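Local atomic coordinates of putative metalloprotease II (Bacteroides fragilis, PDB entry 4ON1), a protein that probably acts as a secreted zinc-dependent endopeptidase of the metzincin type, related to fragilysin, with an active-site zinc ion held by histidines and an aspartate. Residues A[332-337]-A[342-347]; A[349-354]-A[358-363]. All blocks are in the same frame, centred on the assembly; numbering follows the deposited sequence.

Contact 1: residues A[332-337]-A[342-347]; sequences LAHEIG and AEHVDN. With ZN (zinc ion), chain C.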
loop_
_atom_site.group_PDB
_atom_site.type_symbol
_atom_site.label_atom_id
_atom_site.label_comp_id
_atom_site.label_asym_id
_atom_site.label_seq_id
_atom_site.Cartn_x
_atom_site.Cartn_y
_atom_site.Cartn_z
ATOM N N LEU A 332 5.877 -1.876 -0.598
ATOM C CA LEU A 332 5.481 -1.890 -1.996
ATOM C C LEU A 332 5.933 -0.596 -2.683
ATOM O O LEU A 332 6.514 -0.623 -3.771
ATOM C CB LEU A 332 3.964 -2.074 -2.133
ATOM C CG LEU A 332 3.465 -2.089 -3.581
ATOM C CD1 LEU A 332 4.121 -3.228 -4.373
ATOM C CD2 LEU A 332 1.937 -2.184 -3.653
ATOM N N ALA A 333 5.686 0.536 -2.033
ATOM C CA ALA A 333 6.071 1.822 -2.604
ATOM C C ALA A 333 7.583 1.917 -2.778
ATOM O O ALA A 333 8.072 2.492 -3.754
ATOM C CB ALA A 333 5.562 2.967 -1.729
ATOM N N HIS A 334 8.316 1.367 -1.813
ATOM C CA HIS A 334 9.779 1.358 -1.851
ATOM C C HIS A 334 10.298 0.545 -3.048
ATOM O O HIS A 334 11.126 1.022 -3.827
ATOM C CB HIS A 334 10.329 0.803 -0.528
ATOM C CG HIS A 334 11.824 0.769 -0.447
ATOM N ND1 HIS A 334 12.552 1.701 0.259
ATOM C CD2 HIS A 334 12.728 -0.101 -0.966
ATOM C CE1 HIS A 334 13.837 1.418 0.165
ATOM N NE2 HIS A 334 13.975 0.328 -0.571
ATOM N N GLU A 335 9.797 -0.676 -3.204
ATOM C CA GLU A 335 10.196 -1.521 -4.331
ATOM C C GLU A 335 9.865 -0.853 -5.662
ATOM O O GLU A 335 10.679 -0.843 -6.584
ATOM C CB GLU A 335 9.516 -2.891 -4.244
ATOM N N ILE A 336 8.662 -0.299 -5.765
ATOM C CA ILE A 336 8.262 0.374 -6.993
ATOM C C ILE A 336 9.152 1.600 -7.218
ATOM O O ILE A 336 9.484 1.943 -8.360
ATOM C CB ILE A 336 6.761 0.761 -6.960
ATOM C CG1 ILE A 336 5.905 -0.471 -7.280
ATOM C CG2 ILE A 336 6.440 1.881 -7.944
ATOM C CD1 ILE A 336 4.403 -0.282 -7.032
ATOM N N GLY A 337 9.574 2.229 -6.125
ATOM C CA GLY A 337 10.568 3.289 -6.194
ATOM C C GLY A 337 11.815 2.841 -6.940
ATOM O O GLY A 337 12.291 3.529 -7.856
ATOM N N ALA A 342 14.599 5.055 -8.439
ATOM C CA ALA A 342 15.067 5.613 -7.173
ATOM C C ALA A 342 16.116 4.715 -6.519
ATOM O O ALA A 342 16.025 3.484 -6.557
ATOM C CB ALA A 342 13.893 5.835 -6.217
ATOM N N GLU A 343 17.095 5.344 -5.880
ATOM C CA GLU A 343 18.149 4.627 -5.179
ATOM C C GLU A 343 18.056 4.886 -3.682
ATOM O O GLU A 343 17.328 5.781 -3.253
ATOM C CB GLU A 343 19.520 5.053 -5.712
ATOM C CG GLU A 343 20.043 4.118 -6.790
ATOM C CD GLU A 343 20.919 4.819 -7.795
ATOM O OE1 GLU A 343 21.364 5.954 -7.516
ATOM O OE2 GLU A 343 21.152 4.234 -8.872
ATOM N N HIS A 344 18.764 4.087 -2.887
ATOM C CA HIS A 344 18.770 4.295 -1.444
ATOM C C HIS A 344 19.400 5.644 -1.108
ATOM O O HIS A 344 20.320 6.088 -1.790
ATOM C CB HIS A 344 19.517 3.159 -0.734
ATOM C CG HIS A 344 18.753 1.870 -0.704
ATOM N ND1 HIS A 344 19.368 0.642 -0.624
ATOM C CD2 HIS A 344 17.423 1.627 -0.779
ATOM C CE1 HIS A 344 18.445 -0.310 -0.629
ATOM N NE2 HIS A 344 17.257 0.264 -0.719
ATOM N N VAL A 345 18.913 6.290 -0.050
ATOM C CA VAL A 345 19.461 7.575 0.394
ATOM C C VAL A 345 19.668 7.577 1.911
ATOM O O VAL A 345 19.183 6.680 2.601
ATOM C CB VAL A 345 18.536 8.749 0.001
ATOM C CG1 VAL A 345 18.378 8.837 -1.506
ATOM C CG2 VAL A 345 17.175 8.593 0.671
ATOM N N ASP A 346 20.363 8.589 2.434
ATOM C CA ASP A 346 20.706 8.616 3.857
ATOM C C ASP A 346 19.742 9.463 4.680
ATOM O O ASP A 346 20.023 9.789 5.833
ATOM C CB ASP A 346 22.132 9.153 4.071
ATOM C CG ASP A 346 23.193 8.333 3.356
ATOM O OD1 ASP A 346 24.335 8.830 3.236
ATOM O OD2 ASP A 346 22.891 7.207 2.902
ATOM N N ASN A 347 18.605 9.814 4.096
ATOM C CA ASN A 347 17.589 10.571 4.814
ATOM C C ASN A 347 16.556 9.618 5.418
ATOM O O ASN A 347 15.818 8.954 4.687
ATOM C CB ASN A 347 16.930 11.571 3.863
ATOM C CG ASN A 347 15.932 12.476 4.551
ATOM O OD1 ASN A 347 15.546 12.255 5.699
ATOM N ND2 ASN A 347 15.496 13.510 3.837
HETATM ZN ZN ZN C . 15.587 -0.626 -1.312
#

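Contact 2: residues A[349-354]-A[358-363]; sequences QDLMYT and PQVTPN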
loop_
_atom_site.group_PDB
_atom_site.type_symbol
_atom_site.label_atom_id
_atom_site.label_comp_id
_atom_site.label_asym_id
_atom_site.label_seq_id
_atom_site.Cartn_x
_atom_site.Cartn_y
_atom_site.Cartn_z
ATOM N N GLN A 349 13.762 9.997 6.761
ATOM C CA GLN A 349 12.351 10.286 6.509
ATOM C C GLN A 349 11.973 9.879 5.091
ATOM O O GLN A 349 10.794 9.758 4.751
ATOM C CB GLN A 349 12.058 11.775 6.711
ATOM C CG GLN A 349 11.712 12.172 8.140
ATOM C CD GLN A 349 11.460 13.668 8.283
ATOM O OE1 GLN A 349 12.120 14.486 7.638
ATOM N NE2 GLN A 349 10.496 14.029 9.125
ATOM N N ASP A 350 12.986 9.650 4.267
ATOM C CA ASP A 350 12.748 9.310 2.877
ATOM C C ASP A 350 12.279 7.865 2.723
ATOM O O ASP A 350 12.775 6.961 3.395
ATOM C CB ASP A 350 14.015 9.538 2.049
ATOM C CG ASP A 350 13.733 9.600 0.558
ATOM O OD1 ASP A 350 13.377 8.547 -0.031
ATOM O OD2 ASP A 350 13.873 10.699 -0.022
ATOM N N LEU A 351 11.310 7.670 1.838
ATOM C CA LEU A 351 10.838 6.347 1.469
ATOM C C LEU A 351 11.988 5.409 1.098
ATOM O O LEU A 351 11.947 4.209 1.382
ATOM C CB LEU A 351 9.866 6.456 0.297
ATOM C CG LEU A 351 9.438 5.111 -0.283
ATOM C CD1 LEU A 351 8.727 4.295 0.803
ATOM C CD2 LEU A 351 8.536 5.321 -1.481
ATOM N N MET A 352 13.010 5.964 0.453
ATOM C CA MET A 352 14.124 5.169 -0.054
ATOM C C MET A 352 15.307 5.122 0.924
ATOM O O MET A 352 16.449 4.898 0.514
ATOM C CB MET A 352 14.581 5.708 -1.417
ATOM C CG MET A 352 13.469 5.791 -2.462
ATOM S SD MET A 352 12.599 4.217 -2.622
ATOM C CE MET A 352 13.911 3.212 -3.325
ATOM N N TYR A 353 15.038 5.352 2.205
ATOM C CA TYR A 353 16.074 5.230 3.228
ATOM C C TYR A 353 16.746 3.853 3.175
ATOM O O TYR A 353 16.078 2.816 3.073
ATOM C CB TYR A 353 15.491 5.477 4.617
ATOM C CG TYR A 353 16.541 5.644 5.694
ATOM C CD1 TYR A 353 16.380 5.066 6.943
ATOM C CD2 TYR A 353 17.692 6.383 5.458
ATOM C CE1 TYR A 353 17.337 5.225 7.936
ATOM C CE2 TYR A 353 18.654 6.547 6.438
ATOM C CZ TYR A 353 18.471 5.963 7.674
ATOM O OH TYR A 353 19.426 6.124 8.648
ATOM N N THR A 354 18.072 3.873 3.243
ATOM C CA THR A 354 18.915 2.698 3.053
ATOM C C THR A 354 18.736 1.633 4.132
ATOM O O THR A 354 19.019 0.453 3.912
ATOM C CB THR A 354 20.395 3.114 3.012
ATOM O OG1 THR A 354 20.539 4.277 2.188
ATOM C CG2 THR A 354 21.271 1.992 2.470
ATOM N N PRO A 358 11.648 3.374 11.627
ATOM C CA PRO A 358 10.240 3.749 11.823
ATOM C C PRO A 358 9.936 5.200 11.477
ATOM O O PRO A 358 8.778 5.627 11.547
ATOM C CB PRO A 358 10.020 3.520 13.328
ATOM C CG PRO A 358 11.250 2.794 13.821
ATOM C CD PRO A 358 12.351 3.230 12.910
ATOM N N GLN A 359 10.964 5.941 11.082
ATOM C CA GLN A 359 10.808 7.349 10.749
ATOM C C GLN A 359 10.461 7.527 9.269
ATOM O O GLN A 359 10.106 8.622 8.830
ATOM C CB GLN A 359 12.087 8.109 11.087
ATOM C CG GLN A 359 12.535 7.951 12.534
ATOM C CD GLN A 359 11.531 8.502 13.527
ATOM O OE1 GLN A 359 10.791 9.442 13.227
ATOM N NE2 GLN A 359 11.497 7.914 14.721
ATOM N N VAL A 360 10.576 6.446 8.507
ATOM C CA VAL A 360 10.356 6.499 7.069
ATOM C C VAL A 360 8.934 6.953 6.743
ATOM O O VAL A 360 7.975 6.513 7.376
ATOM C CB VAL A 360 10.624 5.118 6.432
ATOM C CG1 VAL A 360 10.131 5.062 4.987
ATOM C CG2 VAL A 360 12.104 4.797 6.498
ATOM N N THR A 361 8.817 7.857 5.772
ATOM C CA THR A 361 7.523 8.321 5.275
ATOM C C THR A 361 7.391 7.868 3.829
ATOM O O THR A 361 8.404 7.619 3.171
ATOM C CB THR A 361 7.384 9.857 5.352
ATOM O OG1 THR A 361 8.256 10.463 4.389
ATOM C CG2 THR A 361 7.721 10.365 6.749
ATOM N N PRO A 362 6.152 7.755 3.321
ATOM C CA PRO A 362 6.001 7.279 1.939
ATOM C C PRO A 362 6.206 8.385 0.910
ATOM O O PRO A 362 5.398 8.535 -0.009
ATOM C CB PRO A 362 4.562 6.760 1.909
ATOM C CG PRO A 362 3.849 7.627 2.899
ATOM C CD PRO A 362 4.852 7.902 4.000
ATOM N N ASN A 363 7.301 9.126 1.054
ATOM C CA ASN A 363 7.587 10.270 0.201
ATOM C C ASN A 363 8.995 10.203 -0.360
ATOM O O ASN A 363 9.935 9.860 0.357
ATOM C CB ASN A 363 7.426 11.586 0.973
ATOM C CG ASN A 363 6.034 11.762 1.549
ATOM O OD1 ASN A 363 5.744 11.317 2.666
ATOM N ND2 ASN A 363 5.168 12.423 0.795
#

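Contact 1: residues A[332-337]-A[342-347]
His334 and His344 converge on the zinc ion, each binding it through NE2. Both metal bonds, His334 NE2 to zinc and His344 NE2 to zinc, are 2.0 Å long. The two NE2 atoms lie 3.3 Å apart because they share the metal, and they are not bonded to each other. The imidazoles meet edge to edge, neither over the face of the other, with their planes at 37°; besides the NE2 pair, His344 CD2 comes within 3.7 Å of His334 NE2. With CG anti to the backbone N (chi1 -179°), the His334 ring projects off helix 331-340 toward the metal. Its ND1 is hydrogen-bonded to Leu351 O, which fixes the turn of the ring from the second shell.

His334 and His344 are the first and third histidines of the metzincin signature HExxHxxGxxH, with His338 between them; the first two lie on the helix and His344 follows it. His338 and Asp176 complete the zinc site, and the aspartate is consistent with an aspartate-switch latent state, as in the fragilysin zymogen.

One backbone hydrogen bond joins the segments, from Ala342 N to Gly337 O at 2.8 Å. The donor sits above the carbonyl plane, 36° out of it. Beside this bond the methyl of Ala342 touches the same carbonyl, CB lying 3.3 Å from Gly337 O, and it also packs against Asn369 and Met373 of helix 367-378.

Contact 2: residues A[349-354]-A[358-363]
Gln349-Leu351 and Val360-Pro362 run alongside each other in roughly the same direction, without regular strand structure, and Asp350 to Tyr353 forms a type I beta turn. With Met352 as its third residue, this is the Met-turn of the metzincins, and the methionine side chain packs against the zinc ligands His334 and His338. Gln349 O is gripped twice by Thr361, whose N donates at 2.9 Å and whose OG1 donates to the same Gln349 O at 2.7 Å; chi1 of 70° brings OG1 round to the oxygen that the residue's own N already holds. Farther along, Leu351 N gives an almost straight bond to Asn363 O (3.0 Å, 171° at the hydrogen), Asn363 closing an inverse gamma turn centred on Pro362.

Among the side chains, Val360 sets its two methyls against the turn: its CG1 lies 3.8 Å from Leu351 CA, while its CG2 lies 3.9 Å from Tyr353 CB. The bond from CA to CB of Asp350 leads away from 358-363, and its carboxylate holds the backbone at two places: OD2 accepts from Leu365 N, and OD1 forms an Asx turn, receiving Met352 N at 2.7 Å on the anti lone pair, the one facing away from OD2.

How the contacts relate
From the N terminus, the chain enters contact 1 on helix 331-340 and then leaves the helix; Ala342 stays close to Gly337 while His344 swings its ring to the metal, closing a short loop beside the zinc site. Contact 2 follows in series: 349-354 makes the Met-turn, and 358-363 comes back alongside it before helix 367-378, so the two loops neither nest nor cross. The centres of the two contacts are about 8 Å apart. Val345 joins them, with backbone hydrogen bonds to Met352 and Thr354, and its O probably accepts one from Thr354 OG1. Contact 1 thus ties the active-site helix to helix 367-378, while contact 2 sets the Met-turn against the zinc ligands and reaches helix 217-230 through Leu351, Pro362 and Asn363.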